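Local coordinates for hypothetical protein PH1933 (Pyrococcus horikoshii, PDB 1WWZ), which binds acetyl coenzyme A and is probably an acyltransferase of the GNAT family, though its acceptor substrate is unknown, at residues I4-L9 with G56-K61; E19-Y24 with Y41-I46; V67-C72 with I88-V93. All coordinates share one frame; numbering follows the deposited sequence.

Contact 1. Residues I4-L9 with G56-K61; sequences IKIEKL and GFFVAK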
loop_
_atom_site.group_PDB
_atom_site.type_symbol
_atom_site.label_atom_id
_atom_site.label_comp_id
_atom_site.label_asym_id
_atom_site.label_seq_id
_atom_site.Cartn_x
_atom_site.Cartn_y
_atom_site.Cartn_z
ATOM N N ILE A 4 12.471 -1.338 -4.200
ATOM C CA ILE A 4 12.040 -0.026 -3.756
ATOM C C ILE A 4 11.703 -0.299 -2.302
ATOM O O ILE A 4 10.741 -1.006 -2.009
ATOM C CB ILE A 4 10.773 0.455 -4.489
ATOM C CG1 ILE A 4 11.032 0.498 -5.994
ATOM C CG2 ILE A 4 10.373 1.839 -3.975
ATOM C CD1 ILE A 4 9.808 0.833 -6.817
ATOM N N LYS A 5 12.514 0.228 -1.394
ATOM C CA LYS A 5 12.291 0.010 0.026
ATOM C C LYS A 5 11.685 1.236 0.690
ATOM O O LYS A 5 12.177 2.347 0.520
ATOM C CB LYS A 5 13.613 -0.324 0.724
ATOM C CG LYS A 5 14.388 -1.471 0.100
ATOM C CD LYS A 5 15.697 -1.734 0.844
ATOM C CE LYS A 5 16.627 -0.519 0.819
ATOM N NZ LYS A 5 17.057 -0.142 -0.561
ATOM N N ILE A 6 10.610 1.028 1.441
ATOM C CA ILE A 6 9.975 2.120 2.158
ATOM C C ILE A 6 10.319 1.933 3.631
ATOM O O ILE A 6 10.092 0.865 4.198
ATOM C CB ILE A 6 8.437 2.107 2.001
ATOM C CG1 ILE A 6 8.053 2.137 0.517
ATOM C CG2 ILE A 6 7.839 3.308 2.723
ATOM C CD1 ILE A 6 8.534 3.365 -0.231
ATOM N N GLU A 7 10.880 2.964 4.250
ATOM C CA GLU A 7 11.244 2.875 5.659
ATOM C C GLU A 7 11.148 4.210 6.377
ATOM O O GLU A 7 11.181 5.267 5.752
ATOM C CB GLU A 7 12.663 2.311 5.798
ATOM C CG GLU A 7 13.620 2.738 4.694
ATOM C CD GLU A 7 15.029 2.200 4.897
ATOM O OE1 GLU A 7 15.825 2.858 5.602
ATOM O OE2 GLU A 7 15.334 1.113 4.359
ATOM N N LYS A 8 11.009 4.154 7.697
ATOM C CA LYS A 8 10.938 5.368 8.495
ATOM C C LYS A 8 12.328 5.965 8.589
ATOM O O LYS A 8 13.306 5.250 8.806
ATOM C CB LYS A 8 10.441 5.069 9.909
ATOM C CG LYS A 8 8.943 5.137 10.087
ATOM C CD LYS A 8 8.587 5.121 11.563
ATOM C CE LYS A 8 7.097 5.255 11.781
ATOM N NZ LYS A 8 6.774 5.348 13.227
ATOM N N LEU A 9 12.420 7.273 8.405
ATOM C CA LEU A 9 13.701 7.947 8.507
ATOM C C LEU A 9 14.058 7.941 9.991
ATOM O O LEU A 9 13.390 8.590 10.792
ATOM C CB LEU A 9 13.581 9.383 8.004
ATOM C CG LEU A 9 14.864 10.212 8.036
ATOM C CD1 LEU A 9 15.932 9.528 7.196
ATOM C CD2 LEU A 9 14.573 11.615 7.518
ATOM N N GLY A 56 6.428 10.084 11.514
ATOM C CA GLY A 56 5.762 9.659 10.292
ATOM C C GLY A 56 6.497 10.094 9.039
ATOM O O GLY A 56 5.892 10.311 7.990
ATOM N N PHE A 57 7.813 10.224 9.157
ATOM C CA PHE A 57 8.663 10.637 8.047
ATOM C C PHE A 57 9.144 9.364 7.348
ATOM O O PHE A 57 10.043 8.679 7.838
ATOM C CB PHE A 57 9.851 11.434 8.597
ATOM C CG PHE A 57 10.381 12.477 7.656
ATOM C CD1 PHE A 57 10.271 13.828 7.973
ATOM C CD2 PHE A 57 11.018 12.114 6.477
ATOM C CE1 PHE A 57 10.794 14.805 7.127
ATOM C CE2 PHE A 57 11.542 13.082 5.622
ATOM C CZ PHE A 57 11.431 14.432 5.950
ATOM N N PHE A 58 8.528 9.044 6.214
ATOM C CA PHE A 58 8.870 7.847 5.452
ATOM C C PHE A 58 9.651 8.184 4.193
ATOM O O PHE A 58 9.341 9.152 3.504
ATOM C CB PHE A 58 7.597 7.099 5.048
ATOM C CG PHE A 58 6.892 6.449 6.194
ATOM C CD1 PHE A 58 7.300 5.204 6.657
ATOM C CD2 PHE A 58 5.837 7.094 6.833
ATOM C CE1 PHE A 58 6.669 4.610 7.743
ATOM C CE2 PHE A 58 5.199 6.510 7.921
ATOM C CZ PHE A 58 5.618 5.263 8.378
ATOM N N VAL A 59 10.662 7.378 3.891
ATOM C CA VAL A 59 11.454 7.595 2.690
ATOM C C VAL A 59 11.435 6.362 1.799
ATOM O O VAL A 59 11.363 5.232 2.286
ATOM C CB VAL A 59 12.926 7.937 3.021
ATOM C CG1 VAL A 59 12.998 9.278 3.746
ATOM C CG2 VAL A 59 13.544 6.828 3.863
ATOM N N ALA A 60 11.467 6.593 0.490
ATOM C CA ALA A 60 11.502 5.513 -0.484
ATOM C C ALA A 60 12.961 5.438 -0.902
ATOM O O ALA A 60 13.577 6.461 -1.209
ATOM C CB ALA A 60 10.621 5.842 -1.690
ATOM N N LYS A 61 13.523 4.236 -0.900
ATOM C CA LYS A 61 14.916 4.081 -1.274
ATOM C C LYS A 61 15.151 3.008 -2.319
ATOM O O LYS A 61 14.477 1.977 -2.348
ATOM C CB LYS A 61 15.760 3.779 -0.032
ATOM C CG LYS A 61 15.769 4.900 0.997
ATOM C CD LYS A 61 16.544 4.514 2.247
ATOM C CE LYS A 61 18.011 4.248 1.946
ATOM N NZ LYS A 61 18.757 3.841 3.171
#

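Contact 2. Residues E19-Y24 with Y41-I46; sequences ELIDVY and YARNYI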
loop_
_atom_site.group_PDB
_atom_site.type_symbol
_atom_site.label_atom_id
_atom_site.label_comp_id
_atom_site.label_asym_id
_atom_site.label_seq_id
_atom_site.Cartn_x
_atom_site.Cartn_y
_atom_site.Cartn_z
ATOM N N GLU A 19 20.233 14.787 1.201
ATOM C CA GLU A 19 19.581 13.917 0.228
ATOM C C GLU A 19 18.118 14.298 0.047
ATOM O O GLU A 19 17.607 14.324 -1.073
ATOM C CB GLU A 19 19.646 12.454 0.676
ATOM C CG GLU A 19 21.027 11.836 0.664
ATOM C CD GLU A 19 20.988 10.369 1.048
ATOM O OE1 GLU A 19 20.275 9.598 0.369
ATOM O OE2 GLU A 19 21.664 9.987 2.027
ATOM N N LEU A 20 17.441 14.581 1.156
ATOM C CA LEU A 20 16.036 14.956 1.092
ATOM C C LEU A 20 15.883 16.255 0.316
ATOM O O LEU A 20 14.947 16.416 -0.467
ATOM C CB LEU A 20 15.456 15.106 2.502
ATOM C CG LEU A 20 15.301 13.795 3.283
ATOM C CD1 LEU A 20 14.927 14.097 4.717
ATOM C CD2 LEU A 20 14.241 12.917 2.625
ATOM N N ILE A 21 16.809 17.182 0.531
ATOM C CA ILE A 21 16.755 18.452 -0.173
ATOM C C ILE A 21 16.903 18.225 -1.676
ATOM O O ILE A 21 16.149 18.791 -2.467
ATOM C CB ILE A 21 17.850 19.415 0.336
ATOM C CG1 ILE A 21 17.554 19.795 1.791
ATOM C CG2 ILE A 21 17.900 20.658 -0.538
ATOM C CD1 ILE A 21 18.590 20.706 2.425
ATOM N N ASP A 22 17.860 17.387 -2.070
ATOM C CA ASP A 22 18.072 17.092 -3.490
ATOM C C ASP A 22 16.797 16.513 -4.112
ATOM O O ASP A 22 16.376 16.927 -5.194
ATOM C CB ASP A 22 19.222 16.091 -3.683
ATOM C CG ASP A 22 20.561 16.625 -3.203
ATOM O OD1 ASP A 22 20.705 17.857 -3.052
ATOM O OD2 ASP A 22 21.481 15.806 -2.991
ATOM N N VAL A 23 16.191 15.552 -3.422
ATOM C CA VAL A 23 14.963 14.924 -3.900
ATOM C C VAL A 23 13.862 15.972 -4.023
ATOM O O VAL A 23 13.130 16.017 -5.013
ATOM C CB VAL A 23 14.488 13.814 -2.926
ATOM C CG1 VAL A 23 13.071 13.373 -3.279
ATOM C CG2 VAL A 23 15.440 12.632 -2.987
ATOM N N TYR A 24 13.754 16.813 -3.002
ATOM C CA TYR A 24 12.752 17.866 -2.973
ATOM C C TYR A 24 12.943 18.835 -4.140
ATOM O O TYR A 24 12.000 19.128 -4.874
ATOM C CB TYR A 24 12.852 18.618 -1.644
ATOM C CG TYR A 24 11.855 19.740 -1.473
ATOM C CD1 TYR A 24 10.719 19.577 -0.680
ATOM C CD2 TYR A 24 12.067 20.978 -2.077
ATOM C CE1 TYR A 24 9.822 20.627 -0.490
ATOM C CE2 TYR A 24 11.182 22.027 -1.896
ATOM C CZ TYR A 24 10.062 21.849 -1.101
ATOM O OH TYR A 24 9.198 22.897 -0.909
ATOM N N TYR A 41 14.887 27.261 1.223
ATOM C CA TYR A 41 13.462 27.092 1.495
ATOM C C TYR A 41 13.207 25.621 1.823
ATOM O O TYR A 41 12.572 25.294 2.830
ATOM C CB TYR A 41 12.625 27.489 0.275
ATOM C CG TYR A 41 11.134 27.307 0.474
ATOM C CD1 TYR A 41 10.312 28.388 0.784
ATOM C CD2 TYR A 41 10.547 26.045 0.367
ATOM C CE1 TYR A 41 8.939 28.216 0.982
ATOM C CE2 TYR A 41 9.180 25.864 0.566
ATOM C CZ TYR A 41 8.382 26.953 0.871
ATOM O OH TYR A 41 7.029 26.773 1.062
ATOM N N ALA A 42 13.715 24.741 0.962
ATOM C CA ALA A 42 13.554 23.303 1.138
ATOM C C ALA A 42 14.147 22.838 2.461
ATOM O O ALA A 42 13.516 22.088 3.198
ATOM C CB ALA A 42 14.218 22.557 -0.020
ATOM N N ARG A 43 15.362 23.288 2.761
ATOM C CA ARG A 43 16.022 22.904 4.000
ATOM C C ARG A 43 15.187 23.288 5.220
ATOM O O ARG A 43 14.976 22.475 6.117
ATOM C CB ARG A 43 17.408 23.559 4.099
ATOM C CG ARG A 43 18.204 23.121 5.326
ATOM C CD ARG A 43 19.607 23.733 5.381
ATOM N NE ARG A 43 20.437 23.354 4.237
ATOM C CZ ARG A 43 20.457 24.003 3.076
ATOM N NH1 ARG A 43 19.693 25.072 2.895
ATOM N NH2 ARG A 43 21.241 23.584 2.092
ATOM N N ASN A 44 14.708 24.528 5.248
ATOM C CA ASN A 44 13.912 24.986 6.373
ATOM C C ASN A 44 12.579 24.262 6.508
ATOM O O ASN A 44 12.166 23.928 7.618
ATOM C CB ASN A 44 13.674 26.495 6.284
ATOM C CG ASN A 44 14.965 27.282 6.296
ATOM O OD1 ASN A 44 15.928 26.895 6.957
ATOM N ND2 ASN A 44 14.990 28.398 5.576
ATOM N N TYR A 45 11.898 24.017 5.393
ATOM C CA TYR A 45 10.618 23.330 5.481
ATOM C C TYR A 45 10.804 21.885 5.934
ATOM O O TYR A 45 10.061 21.393 6.786
ATOM C CB TYR A 45 9.870 23.364 4.145
ATOM C CG TYR A 45 8.458 22.835 4.277
ATOM C CD1 TYR A 45 7.591 23.369 5.225
ATOM C CD2 TYR A 45 8.000 21.787 3.481
ATOM C CE1 TYR A 45 6.303 22.879 5.385
ATOM C CE2 TYR A 45 6.706 21.282 3.633
ATOM C CZ TYR A 45 5.866 21.837 4.588
ATOM O OH TYR A 45 4.588 21.356 4.755
ATOM N N ILE A 46 11.799 21.207 5.373
ATOM C CA ILE A 46 12.062 19.820 5.747
ATOM C C ILE A 46 12.422 19.698 7.228
ATOM O O ILE A 46 11.982 18.767 7.903
ATOM C CB ILE A 46 13.178 19.215 4.858
ATOM C CG1 ILE A 46 12.680 19.138 3.411
ATOM C CG2 ILE A 46 13.561 17.825 5.352
ATOM C CD1 ILE A 46 13.717 18.666 2.408
#

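Contact 3. Residues V67-C72 with I88-V93; sequences VGFIVC and IHEFVV. With ACO (acetyl coenzyme *a), chain C.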
loop_
_atom_site.group_PDB
_atom_site.type_symbol
_atom_site.label_atom_id
_atom_site.label_comp_id
_atom_site.label_asym_id
_atom_site.label_seq_id
_atom_site.Cartn_x
_atom_site.Cartn_y
_atom_site.Cartn_z
ATOM N N VAL A 67 14.979 8.347 -2.845
ATOM C CA VAL A 67 14.459 8.834 -4.116
ATOM C C VAL A 67 13.103 9.501 -3.959
ATOM O O VAL A 67 12.540 10.013 -4.922
ATOM C CB VAL A 67 14.332 7.692 -5.148
ATOM C CG1 VAL A 67 15.679 7.012 -5.333
ATOM C CG2 VAL A 67 13.281 6.697 -4.701
ATOM N N GLY A 68 12.582 9.488 -2.737
ATOM C CA GLY A 68 11.293 10.102 -2.485
ATOM C C GLY A 68 10.950 10.029 -1.012
ATOM O O GLY A 68 11.559 9.259 -0.272
ATOM N N PHE A 69 9.995 10.841 -0.574
ATOM C CA PHE A 69 9.595 10.809 0.823
ATOM C C PHE A 69 8.228 11.418 1.043
ATOM O O PHE A 69 7.702 12.136 0.192
ATOM C CB PHE A 69 10.659 11.488 1.715
ATOM C CG PHE A 69 10.760 12.983 1.551
ATOM C CD1 PHE A 69 10.045 13.839 2.385
ATOM C CD2 PHE A 69 11.613 13.540 0.598
ATOM C CE1 PHE A 69 10.183 15.227 2.281
ATOM C CE2 PHE A 69 11.760 14.926 0.484
ATOM C CZ PHE A 69 11.044 15.771 1.327
ATOM N N ILE A 70 7.636 11.091 2.181
ATOM C CA ILE A 70 6.328 11.614 2.532
ATOM C C ILE A 70 6.355 11.858 4.032
ATOM O O ILE A 70 6.955 11.087 4.785
ATOM C CB ILE A 70 5.197 10.620 2.124
ATOM C CG1 ILE A 70 3.829 11.266 2.349
ATOM C CG2 ILE A 70 5.329 9.304 2.891
ATOM C CD1 ILE A 70 2.677 10.501 1.683
ATOM N N VAL A 71 5.737 12.951 4.456
ATOM C CA VAL A 71 5.705 13.325 5.865
ATOM C C VAL A 71 4.282 13.192 6.370
ATOM O O VAL A 71 3.402 13.937 5.952
ATOM C CB VAL A 71 6.188 14.775 6.042
ATOM C CG1 VAL A 71 6.147 15.172 7.512
ATOM C CG2 VAL A 71 7.604 14.906 5.489
ATOM N N CYS A 72 4.078 12.233 7.269
ATOM C CA CYS A 72 2.761 11.936 7.830
ATOM C C CYS A 72 2.671 12.370 9.290
ATOM O O CYS A 72 3.459 11.927 10.122
ATOM C CB CYS A 72 2.503 10.435 7.716
ATOM S SG CYS A 72 3.048 9.742 6.127
ATOM N N ILE A 88 -0.724 15.253 5.791
ATOM C CA ILE A 88 0.420 14.955 4.943
ATOM C C ILE A 88 1.040 16.333 4.744
ATOM O O ILE A 88 0.430 17.193 4.116
ATOM C CB ILE A 88 0.000 14.381 3.564
ATOM C CG1 ILE A 88 -0.782 13.075 3.752
ATOM C CG2 ILE A 88 1.247 14.133 2.711
ATOM C CD1 ILE A 88 -1.250 12.414 2.450
ATOM N N HIS A 89 2.230 16.550 5.299
ATOM C CA HIS A 89 2.894 17.847 5.187
ATOM C C HIS A 89 3.721 18.008 3.923
ATOM O O HIS A 89 3.875 19.117 3.418
ATOM C CB HIS A 89 3.802 18.093 6.393
ATOM C CG HIS A 89 3.062 18.289 7.677
ATOM N ND1 HIS A 89 2.067 19.228 7.823
ATOM C CD2 HIS A 89 3.196 17.687 8.883
ATOM C CE1 HIS A 89 1.617 19.199 9.066
ATOM N NE2 HIS A 89 2.286 18.273 9.730
ATOM N N GLU A 90 4.268 16.906 3.431
ATOM C CA GLU A 90 5.085 16.943 2.230
ATOM C C GLU A 90 5.047 15.577 1.563
ATOM O O GLU A 90 4.840 14.566 2.223
ATOM C CB GLU A 90 6.524 17.330 2.574
ATOM C CG GLU A 90 7.345 17.643 1.336
ATOM C CD GLU A 90 6.612 18.584 0.402
ATOM O OE1 GLU A 90 6.532 19.791 0.715
ATOM O OE2 GLU A 90 6.095 18.115 -0.637
ATOM N N PHE A 91 5.257 15.557 0.253
ATOM C CA PHE A 91 5.192 14.317 -0.508
ATOM C C PHE A 91 5.868 14.601 -1.842
ATOM O O PHE A 91 5.349 15.361 -2.655
ATOM C CB PHE A 91 3.714 13.965 -0.695
ATOM C CG PHE A 91 3.461 12.735 -1.514
ATOM C CD1 PHE A 91 4.379 11.693 -1.558
ATOM C CD2 PHE A 91 2.252 12.596 -2.192
ATOM C CE1 PHE A 91 4.094 10.524 -2.262
ATOM C CE2 PHE A 91 1.957 11.429 -2.899
ATOM C CZ PHE A 91 2.880 10.393 -2.932
ATOM N N VAL A 92 7.029 13.998 -2.068
ATOM C CA VAL A 92 7.739 14.263 -3.309
ATOM C C VAL A 92 8.678 13.136 -3.710
ATOM O O VAL A 92 9.275 12.466 -2.867
ATOM C CB VAL A 92 8.537 15.590 -3.194
ATOM C CG1 VAL A 92 9.516 15.509 -2.031
ATOM C CG2 VAL A 92 9.274 15.889 -4.495
ATOM N N VAL A 93 8.795 12.934 -5.015
ATOM C CA VAL A 93 9.658 11.900 -5.556
ATOM C C VAL A 93 10.595 12.525 -6.583
ATOM O O VAL A 93 10.182 13.384 -7.357
ATOM C CB VAL A 93 8.826 10.794 -6.234
ATOM C CG1 VAL A 93 9.741 9.817 -6.953
ATOM C CG2 VAL A 93 7.986 10.069 -5.192
HETATM N N1A ACO C . -0.714 13.425 -14.279
HETATM C C2A ACO C . -1.732 12.578 -14.115
HETATM N N3A ACO C . -1.840 11.620 -13.147
HETATM C C4A ACO C . -0.732 11.587 -12.285
HETATM C C5A ACO C . 0.362 12.422 -12.393
HETATM C C6A ACO C . 0.355 13.399 -13.471
HETATM N N6A ACO C . 1.374 14.241 -13.671
HETATM N N7A ACO C . 1.291 12.130 -11.400
HETATM C C8A ACO C . 0.743 11.155 -10.727
HETATM N N9A ACO C . -0.505 10.764 -11.204
HETATM C C1B ACO C . -1.397 9.724 -10.719
HETATM C C2B ACO C . -1.572 8.533 -11.677
HETATM O O2B ACO C . -2.872 7.969 -11.411
HETATM C C3B ACO C . -0.344 7.648 -11.332
HETATM O O3B ACO C . -0.709 6.295 -11.671
HETATM P P3B ACO C . -0.440 5.556 -13.074
HETATM O O7A ACO C . -1.224 6.366 -14.061
HETATM O O8A ACO C . -0.978 4.215 -12.903
HETATM O O9A ACO C . 1.022 5.588 -13.299
HETATM C C4B ACO C . -0.232 7.815 -9.840
HETATM O O4B ACO C . -0.916 9.072 -9.572
HETATM C C5B ACO C . 1.169 8.041 -9.312
HETATM O O5B ACO C . 2.140 7.157 -9.844
HETATM P P1A ACO C . 3.596 7.158 -9.208
HETATM O O1A ACO C . 4.525 6.697 -10.239
HETATM O O2A ACO C . 3.545 6.369 -7.915
HETATM O O3A ACO C . 3.842 8.774 -9.065
HETATM P P2A ACO C . 5.085 9.488 -8.486
HETATM O O4A ACO C . 5.518 10.386 -9.575
HETATM O O5A ACO C . 6.032 8.437 -8.025
HETATM O O6A ACO C . 4.597 10.305 -7.254
HETATM C CBP ACO C . 4.145 12.709 -6.743
HETATM C CCP ACO C . 3.602 11.420 -7.313
HETATM C CDP ACO C . 2.966 13.739 -6.769
HETATM C CEP ACO C . 4.660 12.475 -5.305
HETATM C CAP ACO C . 5.342 13.173 -7.660
HETATM O OAP ACO C . 4.853 13.421 -8.975
HETATM C C9P ACO C . 6.073 14.464 -7.207
HETATM O O9P ACO C . 7.059 14.421 -6.484
HETATM N N8P ACO C . 5.549 15.652 -7.651
HETATM C C7P ACO C . 6.105 16.986 -7.315
HETATM C C6P ACO C . 5.859 17.420 -5.856
HETATM C C5P ACO C . 4.392 17.501 -5.514
HETATM O O5P ACO C . 3.579 18.080 -6.279
HETATM N N4P ACO C . 3.969 16.961 -4.381
HETATM C C3P ACO C . 2.669 16.849 -3.711
HETATM C C2P ACO C . 2.475 18.194 -3.005
HETATM S S1P ACO C . 0.847 18.100 -2.080
HETATM C C ACO C . 1.354 17.758 -0.676
HETATM O O ACO C . 2.592 17.586 -0.260
HETATM C CH3 ACO C . 0.507 17.505 0.716
#

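Contact 1. Residues I4-L9 with G56-K61
Lys5 and Lys61 exchange two backbone hydrogen bonds, Lys5 N to Lys61 O at 2.8 Å and Lys61 N to Lys5 O at 2.7 Å. Glu7 and Val59 do the same two residues further on, and Leu9 N closes the series on Phe57 O, its N-H pointing almost straight at the oxygen (177°). In the non-hydrogen-bonded pairs between them, Ile6 with Ala60 and Lys8 with Phe58, the CA-H groups of Ile6, Phe58, Ala60 and Lys8 each lean on a carbonyl oxygen opposite. This antiparallel pairing joins strand 5-8, the outermost on this side of the sheet within the chain, to strand 57-62 of the GNAT fold.

Side-chain packing differs on the two faces. On one, Ile6 CD1 rests on Ala60 CB at 3.6 Å, and the extended chain of Lys8 crosses the outer end of the Phe58 ring at a slant, Lys8 CG coming to 3.3 Å from Phe58 CE1; helix 102-115 lies against this face, with Thr109 touching Ile6 and Phe58. On the other, Val59 CG2 sits against Glu7 O. At the end of the pairing, Leu9, its CG anti to the backbone N (chi1 -179°), runs beside Phe57 and sets CD2 in an off-centre CH-pi contact 4.2 Å from the ring centroid; Leu20 of helix 14-27 touches both.

Glu7 OE1 makes a long salt bridge with Lys61 NZ at 3.9 Å, its carboxylate also resting on Lys61 CD. A leucine in place of Glu7 would probably leave the Lys61 ammonium without this counter-charge and its chain freer to turn. Lys5 NZ bonds to Gly63 O, and Lys8 NZ pairs with Asp55.

Contact 2. Residues E19-Y24 with Y41-I46
Tyr24 lays one face of its ring over Ala42, whose CB comes to 3.4 Å from CD2 on one flank of the ring while CA stands above the plane toward the rim. The ring gets there because CG lies anti to the backbone N (chi1 -180°), which sends it out from helix 14-27 across the short side chain of helix 38-53. Its hydroxyl end then meets a second tyrosine: Tyr24 OH approaches the edge of the Tyr41 ring near its plane, 3.3 Å from CE2. The hydroxyl's hydrogen bond is made elsewhere, with Gly35 O.

Ile46 comes in beside the base of Tyr24. Its CD1 lodges among Leu20, Ile21 and Tyr24, 4.1 Å from Tyr24 CB and 4.0 Å from Ile21 CG1, close also to the Leu20 carbonyl, while its CG2 branch reaches Leu20 CD1. One methyl thus touches three residues on successive turns of the opposite helix.

Ile21 faces Ala42 and Arg43 with different branches. CG2 lies 4.2 Å from Ala42 CB, whereas CD1 pushes against Arg43 CB at 3.5 Å and sits above one face of the guanidinium, toward its rim. The bend of Arg43 at chi3 (-61°) folds the guanidinium back over this methyl.

The helix axes pass 9.4 Å apart at a steep angle of 119°, leaving a compact patch of contacts. These two helices pack on one face of the GNAT sheet, where Leu20 and Ile46 also reach Phe57 and Phe69. The joining is mainly by van der Waals contact, with no polar bond between the segments; polar ends such as Tyr24 OH and Tyr45 OH, which bonds to His89 O, are satisfied elsewhere, so the mutual setting of the helices here probably depends on close packing around Ala42 and Ile46.

Contact 3. Residues V67-C72 with I88-V93
Ile70 pushes CD1 against one face of the Phe91 ring, a CH-pi contact 4.1 Å from the centroid, while a methyl of the acetyl-CoA pantetheine arm, CEP, sits over the centre of the opposite face. The ring is sandwiched between Ile70 and the pantetheine arm. Behind Ile70 CD1, its CG1 meets Ile88 CG2 at 3.9 Å, and helix 102-115 packs here through Cys110.

Gly68, in register with Val93, allows the strands to close in. Its CA comes within 3.9 Å of Val93 CA, and a side chain at this position would run into Val93 CG2. Val67 and Gly68 both face Ala60 in a classic beta bulge. The strands form the central antiparallel hairpin of the GNAT fold, with Phe69 and Val92 exchanging backbone hydrogen bonds; Val71 N bonds to Glu90 O and His89 N to Val71 O.

On the face carrying Phe69, Val92 CG1 presses onto the ring from above at 3.4 Å from CE2, and Glu90 CG approaches Phe69 CE1 obliquely. Val71 fits CG1 against the edge of the His89 ring and CG2 against Glu90 CB. Glu90, bent at chi2 (48°), curls its carboxylate back so that OE2 accepts a hydrogen bond from the backbone N of the next residue, Phe91, at 2.8 Å, from above the carboxylate plane, and also bonds to Tyr28 OH.

The backbone edge of strand 83-93 turned away from strand 65-78 holds the cofactor: Phe91 O accepts ACO N4P at 2.7 Å, and Val93 N donates to ACO O9P, also at 2.7 Å.

Overall arrangement
All three contacts belong to one GNAT domain. Contacts 1 and 3 share its sheet, their centres 9 Å apart, with strand 57-62 of contact 1 next to strand 65-78 of contact 3; strands 5-8, 57-62, 65-78 and 83-93 lie side by side in that order, starting from an outermost strand of the chain. Contact 2, 15 Å from contact 1 and 11 Å from contact 3, joins helices 14-27 and 38-53, which in sequence fall between the two segments of contact 1; contact 3 follows both. The helix pair touches both sheet contacts, Tyr24 meeting Glu90, and thus backs the sheet whose inner strand, in contact 3, holds acetyl-CoA.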